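PDB 2QZU: putative sulfatase yidJ from Bacteroides fragilis, which probably hydrolyses sulfate esters as a calcium-dependent member of the arylsulfatase family. Local coordinates for residues Tyr88-Lys93 with Asn473-Gln478; Asn229-Gly234 with Thr284-Asn289; Glu236-Arg241 with Tyr279-Thr284; Gly319-Ala324 with His445-Ile450; Arg414-Asp419 with Lys466-Lys471. All blocks are in the same frame, centred on the assembly; numbering follows the deposited sequence.

Contact 1 (Tyr88-Lys93 with Asn473-Gln478)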
# COMPACT_ATOMS: atom_id res chain seq x y z
N TYR A 88 31.78 13.78 -2.98
CA TYR A 88 31.39 12.39 -2.84
C TYR A 88 30.78 12.25 -1.43
O TYR A 88 30.92 13.15 -0.61
CB TYR A 88 32.61 11.51 -3.14
CG TYR A 88 32.94 11.60 -4.63
CD1 TYR A 88 32.10 11.02 -5.59
CD2 TYR A 88 34.02 12.36 -5.09
CE1 TYR A 88 32.31 11.20 -6.95
CE2 TYR A 88 34.24 12.55 -6.46
CZ TYR A 88 33.38 11.97 -7.39
OH TYR A 88 33.58 12.17 -8.74
N PRO A 89 30.07 11.14 -1.14
CA PRO A 89 29.42 10.96 0.17
C PRO A 89 30.10 11.35 1.49
O PRO A 89 29.47 12.00 2.33
CB PRO A 89 28.96 9.50 0.14
CG PRO A 89 29.89 8.85 -0.81
CD PRO A 89 30.07 9.88 -1.90
N ILE A 90 31.35 10.97 1.69
CA ILE A 90 32.01 11.32 2.95
C ILE A 90 32.05 12.84 3.13
O ILE A 90 31.75 13.35 4.21
CB ILE A 90 33.45 10.76 3.00
CG1 ILE A 90 33.41 9.24 2.78
CG2 ILE A 90 34.08 11.08 4.36
CD1 ILE A 90 32.49 8.50 3.75
N GLY A 91 32.40 13.54 2.06
CA GLY A 91 32.47 14.99 2.11
C GLY A 91 31.13 15.69 2.16
O GLY A 91 30.98 16.71 2.84
N SER A 92 30.14 15.16 1.45
CA SER A 92 28.81 15.75 1.43
C SER A 92 28.10 15.53 2.76
O SER A 92 27.16 16.25 3.10
CB SER A 92 27.96 15.12 0.32
OG SER A 92 27.47 13.85 0.73
N LYS A 93 28.56 14.52 3.49
CA LYS A 93 28.01 14.14 4.79
C LYS A 93 26.69 13.37 4.71
O LYS A 93 26.21 12.85 5.71
CB LYS A 93 27.84 15.38 5.68
CG LYS A 93 29.16 16.00 6.10
CD LYS A 93 28.95 17.24 6.95
CE LYS A 93 30.29 17.85 7.34
NZ LYS A 93 31.10 18.20 6.14
N ASN A 473 39.95 11.85 -0.28
CA ASN A 473 40.03 11.93 1.18
C ASN A 473 38.98 11.04 1.86
O ASN A 473 38.23 11.49 2.73
CB ASN A 473 39.84 13.39 1.62
CG ASN A 473 40.22 13.64 3.08
OD1 ASN A 473 40.02 14.73 3.60
ND2 ASN A 473 40.77 12.62 3.73
N ASP A 474 38.95 9.78 1.43
CA ASP A 474 38.01 8.80 1.96
C ASP A 474 38.80 7.79 2.80
O ASP A 474 39.64 7.07 2.26
CB ASP A 474 37.31 8.10 0.78
CG ASP A 474 36.13 7.24 1.20
OD1 ASP A 474 35.28 6.96 0.33
OD2 ASP A 474 36.05 6.85 2.38
N PRO A 475 38.55 7.75 4.12
CA PRO A 475 39.25 6.82 5.02
C PRO A 475 39.25 5.35 4.59
O PRO A 475 40.12 4.58 5.01
CB PRO A 475 38.54 7.03 6.35
CG PRO A 475 38.18 8.48 6.30
CD PRO A 475 37.65 8.63 4.88
N PHE A 476 38.28 4.96 3.76
CA PHE A 476 38.17 3.58 3.28
C PHE A 476 39.44 3.17 2.51
O PHE A 476 39.76 1.98 2.41
CB PHE A 476 36.92 3.47 2.38
CG PHE A 476 36.43 2.07 2.16
CD1 PHE A 476 37.10 1.20 1.30
CD2 PHE A 476 35.25 1.63 2.76
CE1 PHE A 476 36.60 -0.08 1.04
CE2 PHE A 476 34.74 0.36 2.51
CZ PHE A 476 35.41 -0.49 1.65
N ALA A 477 40.16 4.15 1.98
CA ALA A 477 41.39 3.89 1.23
C ALA A 477 42.39 3.07 2.05
O ALA A 477 43.11 2.24 1.50
CB ALA A 477 42.03 5.20 0.81
N GLN A 478 42.43 3.30 3.35
CA GLN A 478 43.35 2.60 4.24
C GLN A 478 43.09 1.10 4.39
O GLN A 478 43.96 0.37 4.86
CB GLN A 478 43.35 3.26 5.62
CG GLN A 478 43.96 4.65 5.62
CD GLN A 478 45.46 4.62 5.44
OE1 GLN A 478 46.19 4.11 6.30
NE2 GLN A 478 45.94 5.15 4.32

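Contact 2 (Asn229-Gly234 with Thr284-Asn289)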
# COMPACT_ATOMS: atom_id res chain seq x y z
N ASN A 229 8.39 12.88 -8.01
CA ASN A 229 8.51 11.65 -7.25
C ASN A 229 8.34 10.39 -8.11
O ASN A 229 9.22 9.53 -8.12
CB ASN A 229 7.52 11.65 -6.08
CG ASN A 229 8.02 10.83 -4.90
OD1 ASN A 229 8.53 9.73 -5.07
ND2 ASN A 229 7.87 11.37 -3.69
N PRO A 230 7.21 10.26 -8.83
CA PRO A 230 7.08 9.05 -9.66
C PRO A 230 8.25 9.08 -10.64
O PRO A 230 8.74 10.15 -10.99
CB PRO A 230 5.75 9.26 -10.37
CG PRO A 230 4.96 10.13 -9.41
CD PRO A 230 6.01 11.11 -8.93
N PRO A 231 8.70 7.91 -11.14
CA PRO A 231 8.22 6.55 -10.91
C PRO A 231 8.65 5.85 -9.62
O PRO A 231 8.71 4.63 -9.57
CB PRO A 231 8.72 5.81 -12.15
CG PRO A 231 10.04 6.45 -12.39
CD PRO A 231 9.76 7.92 -12.17
N HIS A 232 8.94 6.63 -8.58
CA HIS A 232 9.31 6.05 -7.29
C HIS A 232 8.05 5.36 -6.75
O HIS A 232 6.94 5.71 -7.16
CB HIS A 232 9.78 7.15 -6.33
CG HIS A 232 10.13 6.66 -4.96
ND1 HIS A 232 9.20 6.57 -3.95
CD2 HIS A 232 11.31 6.27 -4.43
CE1 HIS A 232 9.80 6.15 -2.84
NE2 HIS A 232 11.08 5.96 -3.11
N THR A 233 8.22 4.41 -5.84
CA THR A 233 7.09 3.65 -5.32
C THR A 233 5.83 4.36 -4.99
O THR A 233 5.80 5.53 -4.59
CB THR A 233 7.44 2.77 -4.13
OG1 THR A 233 8.26 3.51 -3.22
CG2 THR A 233 8.14 1.50 -4.60
N GLY A 234 4.79 3.54 -5.07
CA GLY A 234 3.43 3.96 -4.93
C GLY A 234 3.28 3.86 -6.43
O GLY A 234 2.77 4.76 -7.07
N THR A 284 5.34 7.20 -18.30
CA THR A 284 4.62 7.87 -19.37
C THR A 284 3.91 9.11 -18.84
O THR A 284 3.85 10.14 -19.51
CB THR A 284 3.61 6.90 -20.03
OG1 THR A 284 4.34 5.87 -20.70
CG2 THR A 284 2.75 7.64 -21.06
N GLY A 285 3.40 9.03 -17.61
CA GLY A 285 2.73 10.17 -17.00
C GLY A 285 3.74 11.27 -16.73
O GLY A 285 3.48 12.45 -16.96
N VAL A 286 4.91 10.88 -16.22
CA VAL A 286 5.96 11.86 -15.95
C VAL A 286 6.34 12.52 -17.27
O VAL A 286 6.48 13.74 -17.35
CB VAL A 286 7.20 11.17 -15.31
CG1 VAL A 286 8.43 12.06 -15.44
CG2 VAL A 286 6.93 10.90 -13.83
N ASP A 287 6.48 11.70 -18.31
CA ASP A 287 6.85 12.17 -19.64
C ASP A 287 5.90 13.26 -20.14
O ASP A 287 6.34 14.30 -20.64
CB ASP A 287 6.83 11.00 -20.63
CG ASP A 287 7.26 11.40 -22.03
OD1 ASP A 287 8.48 11.57 -22.26
OD2 ASP A 287 6.37 11.56 -22.89
N GLU A 288 4.60 13.04 -19.99
CA GLU A 288 3.61 14.01 -20.44
C GLU A 288 3.76 15.34 -19.72
O GLU A 288 3.62 16.40 -20.33
CB GLU A 288 2.20 13.46 -20.25
CG GLU A 288 1.10 14.43 -20.66
CD GLU A 288 -0.25 13.76 -20.83
OE1 GLU A 288 -0.40 12.98 -21.79
OE2 GLU A 288 -1.15 14.02 -20.00
N ASN A 289 4.05 15.29 -18.42
CA ASN A 289 4.21 16.53 -17.67
C ASN A 289 5.52 17.23 -17.99
O ASN A 289 5.61 18.45 -17.91
CB ASN A 289 4.03 16.24 -16.18
CG ASN A 289 2.57 16.04 -15.83
OD1 ASN A 289 1.77 16.98 -15.92
ND2 ASN A 289 2.20 14.82 -15.45

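Contact 3 (Glu236-Arg241 with Tyr279-Thr284)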
# COMPACT_ATOMS: atom_id res chain seq x y z
N GLU A 236 1.41 2.09 -8.15
CA GLU A 236 0.01 2.06 -8.57
C GLU A 236 -0.67 3.41 -8.45
O GLU A 236 -1.78 3.61 -8.97
CB GLU A 236 -0.77 1.04 -7.73
CG GLU A 236 -1.26 1.57 -6.38
CD GLU A 236 -0.21 1.54 -5.28
OE1 GLU A 236 0.99 1.40 -5.59
OE2 GLU A 236 -0.60 1.67 -4.10
N LEU A 237 -0.01 4.34 -7.78
CA LEU A 237 -0.58 5.67 -7.57
C LEU A 237 -0.28 6.59 -8.75
O LEU A 237 0.50 7.55 -8.65
CB LEU A 237 -0.03 6.24 -6.26
CG LEU A 237 -0.25 5.36 -5.03
CD1 LEU A 237 0.46 5.96 -3.84
CD2 LEU A 237 -1.74 5.20 -4.74
N VAL A 238 -0.93 6.28 -9.86
CA VAL A 238 -0.79 7.02 -11.11
C VAL A 238 -2.17 7.03 -11.77
O VAL A 238 -2.92 6.06 -11.67
CB VAL A 238 0.25 6.34 -12.04
CG1 VAL A 238 -0.10 4.86 -12.23
CG2 VAL A 238 0.33 7.06 -13.37
N PRO A 239 -2.54 8.14 -12.44
CA PRO A 239 -3.85 8.21 -13.09
C PRO A 239 -4.14 7.04 -14.03
O PRO A 239 -3.26 6.55 -14.73
CB PRO A 239 -3.81 9.54 -13.81
CG PRO A 239 -3.00 10.39 -12.86
CD PRO A 239 -1.86 9.45 -12.51
N ASP A 240 -5.40 6.62 -14.03
CA ASP A 240 -5.86 5.50 -14.84
C ASP A 240 -5.55 5.60 -16.33
O ASP A 240 -5.28 4.59 -16.97
CB ASP A 240 -7.36 5.30 -14.66
CG ASP A 240 -7.73 4.97 -13.23
OD1 ASP A 240 -7.04 4.11 -12.63
OD2 ASP A 240 -8.70 5.56 -12.71
N ARG A 241 -5.58 6.81 -16.88
CA ARG A 241 -5.31 6.97 -18.30
C ARG A 241 -3.91 6.50 -18.69
O ARG A 241 -3.69 6.02 -19.80
CB ARG A 241 -5.54 8.42 -18.75
CG ARG A 241 -4.74 9.49 -18.02
CD ARG A 241 -5.12 10.86 -18.56
NE ARG A 241 -4.32 11.95 -17.99
CZ ARG A 241 -4.45 12.43 -16.76
NH1 ARG A 241 -5.37 11.93 -15.94
NH2 ARG A 241 -3.69 13.43 -16.35
N TYR A 279 4.93 0.77 -13.42
CA TYR A 279 6.18 1.53 -13.46
C TYR A 279 6.20 2.30 -14.78
O TYR A 279 6.49 3.50 -14.82
CB TYR A 279 7.39 0.59 -13.38
CG TYR A 279 8.72 1.31 -13.32
CD1 TYR A 279 9.06 2.11 -12.22
CD2 TYR A 279 9.65 1.18 -14.35
CE1 TYR A 279 10.30 2.76 -12.16
CE2 TYR A 279 10.89 1.82 -14.30
CZ TYR A 279 11.21 2.61 -13.20
OH TYR A 279 12.44 3.23 -13.15
N TYR A 280 5.87 1.61 -15.88
CA TYR A 280 5.85 2.27 -17.18
C TYR A 280 4.76 3.34 -17.22
O TYR A 280 4.95 4.39 -17.83
CB TYR A 280 5.63 1.26 -18.31
CG TYR A 280 6.81 0.36 -18.63
CD1 TYR A 280 8.11 0.69 -18.23
CD2 TYR A 280 6.63 -0.81 -19.39
CE1 TYR A 280 9.20 -0.12 -18.57
CE2 TYR A 280 7.71 -1.62 -19.73
CZ TYR A 280 8.98 -1.27 -19.32
OH TYR A 280 10.04 -2.07 -19.67
N ALA A 281 3.62 3.08 -16.57
CA ALA A 281 2.52 4.04 -16.55
C ALA A 281 3.00 5.34 -15.90
O ALA A 281 2.72 6.43 -16.40
CB ALA A 281 1.32 3.47 -15.77
N CYS A 282 3.72 5.21 -14.79
CA CYS A 282 4.26 6.37 -14.09
C CYS A 282 5.20 7.15 -14.98
O CYS A 282 5.14 8.37 -15.04
CB CYS A 282 5.01 5.94 -12.83
SG CYS A 282 3.96 5.45 -11.42
N ILE A 283 6.08 6.43 -15.67
CA ILE A 283 7.03 7.06 -16.57
C ILE A 283 6.34 7.82 -17.69
O ILE A 283 6.70 8.96 -17.98
CB ILE A 283 8.00 6.02 -17.15
CG1 ILE A 283 8.98 5.58 -16.06
CG2 ILE A 283 8.73 6.59 -18.35
CD1 ILE A 283 9.99 4.53 -16.49
N THR A 284 5.34 7.20 -18.30
CA THR A 284 4.62 7.87 -19.37
C THR A 284 3.91 9.11 -18.84
O THR A 284 3.85 10.14 -19.51
CB THR A 284 3.61 6.90 -20.03
OG1 THR A 284 4.34 5.87 -20.70
CG2 THR A 284 2.75 7.64 -21.06

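Contact 4 (Gly319-Ala324 with His445-Ile450)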
# COMPACT_ATOMS: atom_id res chain seq x y z
N GLY A 319 13.19 -6.56 -8.37
CA GLY A 319 13.18 -8.01 -8.48
C GLY A 319 14.41 -8.57 -9.19
O GLY A 319 14.82 -9.70 -8.94
N ALA A 320 14.99 -7.78 -10.09
CA ALA A 320 16.18 -8.22 -10.81
C ALA A 320 17.29 -8.46 -9.80
O ALA A 320 17.45 -7.70 -8.84
CB ALA A 320 16.60 -7.16 -11.82
N HIS A 321 18.06 -9.53 -10.02
CA HIS A 321 19.15 -9.91 -9.13
C HIS A 321 18.67 -10.19 -7.71
O HIS A 321 19.43 -10.09 -6.75
CB HIS A 321 20.24 -8.83 -9.13
CG HIS A 321 21.02 -8.77 -10.41
ND1 HIS A 321 21.86 -9.79 -10.82
CD2 HIS A 321 21.06 -7.84 -11.39
CE1 HIS A 321 22.38 -9.49 -12.00
NE2 HIS A 321 21.91 -8.31 -12.37
N GLU A 322 17.39 -10.57 -7.60
CA GLU A 322 16.78 -10.88 -6.31
C GLU A 322 16.73 -9.68 -5.37
O GLU A 322 16.61 -9.84 -4.16
CB GLU A 322 17.52 -12.03 -5.62
CG GLU A 322 17.61 -13.33 -6.43
CD GLU A 322 16.27 -13.98 -6.69
OE1 GLU A 322 15.28 -13.62 -6.01
OE2 GLU A 322 16.20 -14.86 -7.57
N ASN A 323 16.84 -8.48 -5.94
CA ASN A 323 16.80 -7.24 -5.16
C ASN A 323 15.53 -6.46 -5.49
O ASN A 323 15.22 -6.22 -6.66
CB ASN A 323 18.01 -6.35 -5.48
CG ASN A 323 19.28 -6.82 -4.80
OD1 ASN A 323 19.82 -7.88 -5.12
ND2 ASN A 323 19.76 -6.02 -3.85
N ALA A 324 14.80 -6.06 -4.46
CA ALA A 324 13.59 -5.31 -4.67
C ALA A 324 13.84 -3.82 -4.91
O ALA A 324 13.16 -3.19 -5.73
CB ALA A 324 12.68 -5.43 -3.41
N HIS A 445 24.33 -8.79 -18.10
CA HIS A 445 23.35 -8.83 -17.03
C HIS A 445 23.99 -9.15 -15.68
O HIS A 445 23.30 -9.47 -14.71
CB HIS A 445 22.25 -9.84 -17.37
CG HIS A 445 21.57 -9.54 -18.67
ND1 HIS A 445 20.84 -8.39 -18.87
CD2 HIS A 445 21.56 -10.20 -19.85
CE1 HIS A 445 20.41 -8.35 -20.12
NE2 HIS A 445 20.84 -9.44 -20.74
N GLU A 446 25.31 -9.06 -15.65
CA GLU A 446 26.10 -9.29 -14.44
C GLU A 446 25.67 -10.48 -13.59
O GLU A 446 25.20 -10.32 -12.46
CB GLU A 446 26.09 -8.00 -13.61
CG GLU A 446 26.59 -6.80 -14.41
CD GLU A 446 26.45 -5.49 -13.67
OE1 GLU A 446 27.44 -4.73 -13.61
OE2 GLU A 446 25.34 -5.20 -13.16
N MSE A 447 25.85 -11.67 -14.15
CA MSE A 447 25.49 -12.91 -13.47
C MSE A 447 26.70 -13.69 -12.98
O MSE A 447 26.57 -14.58 -12.14
CB MSE A 447 24.71 -13.81 -14.43
CG MSE A 447 23.49 -13.17 -15.07
SE MSE A 447 22.15 -12.69 -13.77
CE MSE A 447 21.54 -14.46 -13.29
N ASN A 448 27.88 -13.35 -13.49
CA ASN A 448 29.10 -14.06 -13.12
C ASN A 448 30.15 -13.20 -12.44
O ASN A 448 30.78 -12.37 -13.09
CB ASN A 448 29.74 -14.68 -14.37
CG ASN A 448 30.78 -15.74 -14.05
OD1 ASN A 448 31.49 -16.21 -14.94
ND2 ASN A 448 30.87 -16.13 -12.78
N ASN A 449 30.34 -13.39 -11.14
CA ASN A 449 31.36 -12.65 -10.42
C ASN A 449 32.65 -13.38 -10.78
O ASN A 449 32.87 -14.51 -10.33
CB ASN A 449 31.13 -12.71 -8.91
CG ASN A 449 32.23 -12.00 -8.13
OD1 ASN A 449 33.15 -11.43 -8.72
ND2 ASN A 449 32.15 -12.05 -6.81
N ILE A 450 33.49 -12.75 -11.58
CA ILE A 450 34.73 -13.38 -12.02
C ILE A 450 35.98 -12.90 -11.29
O ILE A 450 37.10 -13.14 -11.74
CB ILE A 450 34.92 -13.17 -13.54
CG1 ILE A 450 35.03 -11.68 -13.85
CG2 ILE A 450 33.75 -13.78 -14.29
CD1 ILE A 450 35.40 -11.37 -15.29

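Contact 5 (Arg414-Asp419 with Lys466-Lys471)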
# COMPACT_ATOMS: atom_id res chain seq x y z
N ARG A 414 32.99 0.04 -1.84
CA ARG A 414 33.64 1.08 -2.63
C ARG A 414 33.93 0.36 -3.94
O ARG A 414 34.32 -0.81 -3.94
CB ARG A 414 34.94 1.59 -2.00
CG ARG A 414 34.72 2.39 -0.73
CD ARG A 414 33.93 3.68 -0.97
NE ARG A 414 33.94 4.50 0.24
CZ ARG A 414 33.27 4.20 1.36
NH1 ARG A 414 32.52 3.11 1.41
NH2 ARG A 414 33.39 4.97 2.43
N GLY A 415 33.72 1.03 -5.06
CA GLY A 415 33.97 0.37 -6.33
C GLY A 415 34.24 1.32 -7.46
O GLY A 415 34.31 2.54 -7.28
N LEU A 416 34.40 0.75 -8.65
CA LEU A 416 34.66 1.51 -9.86
C LEU A 416 33.87 0.91 -11.01
O LEU A 416 33.66 -0.30 -11.06
CB LEU A 416 36.15 1.47 -10.20
CG LEU A 416 37.17 2.07 -9.22
CD1 LEU A 416 38.57 1.70 -9.68
CD2 LEU A 416 36.99 3.58 -9.15
N ARG A 417 33.43 1.76 -11.93
CA ARG A 417 32.70 1.31 -13.11
C ARG A 417 33.43 1.84 -14.33
O ARG A 417 33.49 3.06 -14.53
CB ARG A 417 31.25 1.83 -13.10
CG ARG A 417 30.40 1.35 -14.30
CD ARG A 417 28.98 1.90 -14.23
NE ARG A 417 28.12 1.43 -15.32
CZ ARG A 417 28.23 1.82 -16.59
NH1 ARG A 417 29.15 2.70 -16.95
NH2 ARG A 417 27.39 1.34 -17.51
N THR A 418 34.02 0.95 -15.12
CA THR A 418 34.70 1.38 -16.33
C THR A 418 33.73 1.10 -17.47
O THR A 418 32.65 0.54 -17.24
CB THR A 418 36.00 0.58 -16.59
OG1 THR A 418 35.68 -0.70 -17.15
CG2 THR A 418 36.78 0.39 -15.29
N ASP A 419 34.10 1.47 -18.69
CA ASP A 419 33.22 1.24 -19.83
C ASP A 419 32.97 -0.24 -20.09
O ASP A 419 32.12 -0.59 -20.91
CB ASP A 419 33.77 1.90 -21.10
CG ASP A 419 35.20 1.50 -21.39
OD1 ASP A 419 35.59 0.35 -21.08
OD2 ASP A 419 35.94 2.35 -21.93
N LYS A 466 42.18 2.32 -4.68
CA LYS A 466 42.90 2.93 -3.56
C LYS A 466 43.31 4.35 -3.90
O LYS A 466 43.16 5.27 -3.09
CB LYS A 466 44.13 2.09 -3.21
CG LYS A 466 44.80 2.49 -1.90
CD LYS A 466 45.98 1.57 -1.60
CE LYS A 466 46.74 2.02 -0.36
NZ LYS A 466 45.93 1.92 0.89
N THR A 467 43.84 4.55 -5.11
CA THR A 467 44.27 5.87 -5.55
C THR A 467 43.07 6.82 -5.57
O THR A 467 43.19 7.99 -5.17
CB THR A 467 44.89 5.81 -6.96
OG1 THR A 467 46.04 4.95 -6.94
CG2 THR A 467 45.31 7.20 -7.42
N TRP A 468 41.93 6.32 -6.02
CA TRP A 468 40.70 7.12 -6.08
C TRP A 468 40.25 7.53 -4.68
O TRP A 468 39.90 8.68 -4.44
CB TRP A 468 39.57 6.33 -6.77
CG TRP A 468 38.23 7.00 -6.64
CD1 TRP A 468 37.26 6.71 -5.72
CD2 TRP A 468 37.76 8.13 -7.38
NE1 TRP A 468 36.21 7.59 -5.85
CE2 TRP A 468 36.49 8.47 -6.86
CE3 TRP A 468 38.29 8.89 -8.43
CZ2 TRP A 468 35.74 9.54 -7.36
CZ3 TRP A 468 37.54 9.95 -8.93
CH2 TRP A 468 36.29 10.27 -8.39
N LEU A 469 40.25 6.57 -3.76
CA LEU A 469 39.82 6.86 -2.40
C LEU A 469 40.77 7.84 -1.71
O LEU A 469 40.33 8.69 -0.93
CB LEU A 469 39.68 5.56 -1.61
CG LEU A 469 38.62 4.61 -2.21
CD1 LEU A 469 38.67 3.25 -1.52
CD2 LEU A 469 37.23 5.23 -2.05
N GLU A 470 42.07 7.75 -2.00
CA GLU A 470 43.03 8.67 -1.40
C GLU A 470 42.82 10.08 -1.95
O GLU A 470 42.87 11.07 -1.21
CB GLU A 470 44.47 8.19 -1.68
CG GLU A 470 44.80 6.85 -1.03
CD GLU A 470 46.20 6.35 -1.35
OE1 GLU A 470 46.54 6.23 -2.54
OE2 GLU A 470 46.96 6.06 -0.40
N LYS A 471 42.57 10.17 -3.25
CA LYS A 471 42.35 11.44 -3.93
C LYS A 471 41.13 12.17 -3.37
O LYS A 471 41.12 13.40 -3.27
CB LYS A 471 42.16 11.20 -5.43
CG LYS A 471 41.98 12.45 -6.27
CD LYS A 471 41.92 12.08 -7.75
CE LYS A 471 41.81 13.30 -8.65
NZ LYS A 471 40.52 14.02 -8.48

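Contact 1 (Tyr88-Lys93 with Asn473-Gln478)
An aliphatic branch laid against a carboxylate is the odd feature here: Ile90 CG1 approaches Asp474 OD2 to 3.6 Å, and the same methylene is 3.7 Å from Asp474 CG. The two side chains meet at about a right angle. Ile90 presents CG1 because that carbon stands opposite its own carbonyl carbon (chi1 -56°), which leaves CG2 on the flank toward Pro475, a looser apolar contact of 4.4 Å from Ile90 CG2 to Pro475 CD. The segments meet by van der Waals contact, without a hydrogen bond between them.

The carboxylate can probably afford a hydrocarbon neighbour because both of its oxygens have polar partners. OD1 forms a salt bridge with NE of Arg414. Asp474 OD2 accepts the backbone N of Phe476 over 3.2 Å in a nearly straight bond (167°), met from above the carboxylate plane.

On the other side, Ile90 sits in the short helix 89-92, with Tyr88 at its N-cap position. Pro89, next to it, packs on Met82 of the preceding helix 76-85.

The partner segment is a typical helix exit: Asn473, with positive phi, is the C-prime residue of a Schellman motif closing helix 455-471, and Asp474 then forms an Asx turn that leads into the 3-10 segment 475-478.

Contact 2 (Asn229-Gly234 with Thr284-Asn289)
Apolar contact carries this pairing, and nearly all of it runs through one methyl group: Val286 CG2 lies 4.0 Å from Pro230 CB and 4.4 Å from Pro231 CD. The branch is directed there because CG2 stands opposite the carbonyl carbon of Val286, while CG1 takes the place opposite the backbone N (chi1 162°). Both prolines and the valine are buried, and Val286 and Pro231 also touch Ala35 of strand 29-35, which puts the contact against the central sheet.

A second kind of approach is methyl to carbonyl. Val286 CG2 comes within 3.5 Å of Pro230 O and 3.9 Å of Pro230 C. This oxygen is buried and has no polar partner in the model; its neighbour across the contact is the methyl.

Hydrogen bonds act within the segments, not between them. His232 N reaches Asn229 O at 2.9 Å, spanning the two prolines, and Asn289 ND2 makes a weak, bent bond to Gly285 O (129°). Outside, the carboxylate of Asp287 accepts the backbone N atoms of His55 and Leu56 at the start of helix 54-61, and Asn229 ND2 is held by Tyr172 and Asp176.

The peptide bond before Pro231 is cis, and together with the bond from His232 N to Asn229 O it makes a type VI turn. This turn follows strand 222-228, at the carboxyl end of a parallel strand, the side of the sheet where enzymes of the alkaline phosphatase superfamily have their active site.

Contact 3 (Glu236-Arg241 with Tyr279-Thr284)
Val238 supplies every side-chain contact from its segment, and it divides its atoms between two consecutive helix residues. CB lies 3.9 Å from Cys282 SG, and CG1 is 4.1 Å from Ala281 CB. CG2 instead faces the helix backbone, at 3.9 Å from Ala281 O. The valine thus straddles the helix surface, one methyl toward a side chain and the other toward a carbonyl. Its torsion accounts for this split: CG1 sits between the backbone N and the carbonyl carbon (chi1 54°), leaving CG2 opposite the N. Cys282 brings its sulfur to Val238 by standing SG opposite its own carbonyl carbon (chi1 -76°).

One step out, the backbone presents the valine. Leu237 is the centre of an inverse gamma turn, marked by a weak bond of 2.9 Å from Val238 N to Glu236 O, and Leu237 O is held by Trp199 NE1. Behind Val238, Pro239 occupies the N-cap position of helix 240-244.

Farther out lies the second subunit: Asp240 OD2 forms a salt bridge with Lys373 of that neighbouring subunit, and Leu237 packs on its Pro26.

Within its own chain, the contact sets the turn leading into helix 240-244 against one flank of the long helix 267-299. Helix 240-244 itself adds Tyr242 against Ala281 and Lys243 against Val238, while Arg241 reaches across to Glu202 of helix 200-213.

Contact 4 (Gly319-Ala324 with His445-Ile450)
The shortest sound polar bond, 2.7 Å from Gly319 N to Asn323 O, closes the loop that carries His321 to the backbone of His445 and Glu446. A second bond, Asn323 N to Ala320 O at 3.1 Å, brackets a tight turn in which His321 and Glu322 both have positive phi, close to a type I' beta turn.

From this corner the imidazole has the His445 carbonyl at its edge, near the ring plane; the closeness there is doubtful, because the ring is probably turned over in the model. Glu446 O and the selenium of Met447, a selenomethionine, approach the ring obliquely. Met447 reaches it through a chain bent at chi2 and chi3 (-63° and -71°). Tyr330 stacks on the same ring.

Glu446 is anchored from elsewhere, OE2 accepting the backbone N of Glu331. Asp443 steadies the next two residues by accepting the N atoms of Met447 and Asn448.

Two loops thereby meet at an interdomain seam characteristic of sulfatases, where the larger domain with the mixed sheet abuts the smaller C-terminal domain with its antiparallel sheet.

Contact 5 (Arg414-Asp419 with Lys466-Lys471)
Arg414 and Leu416, alternate residues of strand 412-417, pack the four-stranded antiparallel sheet near the C-terminus onto helix 455-471 through Leu469 and Trp468. Arg414 contributes hydrocarbon: its CD lies 3.8 Å from Leu469 CD2, its CG 4.0 Å from that same methyl, and its CB 4.1 Å from Leu469 CD1. The arginine chain, bent at chi2 (-63°), crosses the leucine obliquely and touches both its methyls before the guanidinium continues past them to Asp474, the acid that engages NE.

Gly415, between the two contact residues, has no side chain, and a CB there would point away from the helix. This alternation is that of a two-layer alpha/beta packing, in which one face of the strand turns to the helix, and it is a regular feature of the smaller C-terminal domain of sulfatases. Leu416 also touches Gln464 and Leu465, one turn earlier on the helix.

At the second pair, Leu416 CD2 comes 4.4 Å from Trp468 CG, approaching the indole obliquely. The indole swings out with CG opposite the backbone N of Trp468 (chi1 170°). Its NE1 is hydrogen-bonded to the hydroxyl of Tyr402 on the adjacent strand 399-404, and Tyr88 meets the ring edge-to-face.

In the fold
Contacts 1 and 5 form one patch, their centres 12 Å apart: Asp474 OD1 and Arg414 NE make a salt bridge of 2.8 Å, and Tyr88 OH packs 3.3 Å from Trp468 CH2. Contacts 2 and 3 form a second patch on helix 267-299, sharing Thr284, with centres 6 Å apart and Pro231 CB 3.4 Å from Tyr279 CE1. The patches lie on opposite sides of the chain's centre, contacts 1 and 2 being 33 Å apart between centres. Contact 4 stands apart, its nearest atoms about 6 Å from contact 5 and about 7 Å from contact 2. Ser76, the predicted 3-oxoalanine position, unmodified here, begins helix 76-85, which precedes contact 1 in the chain.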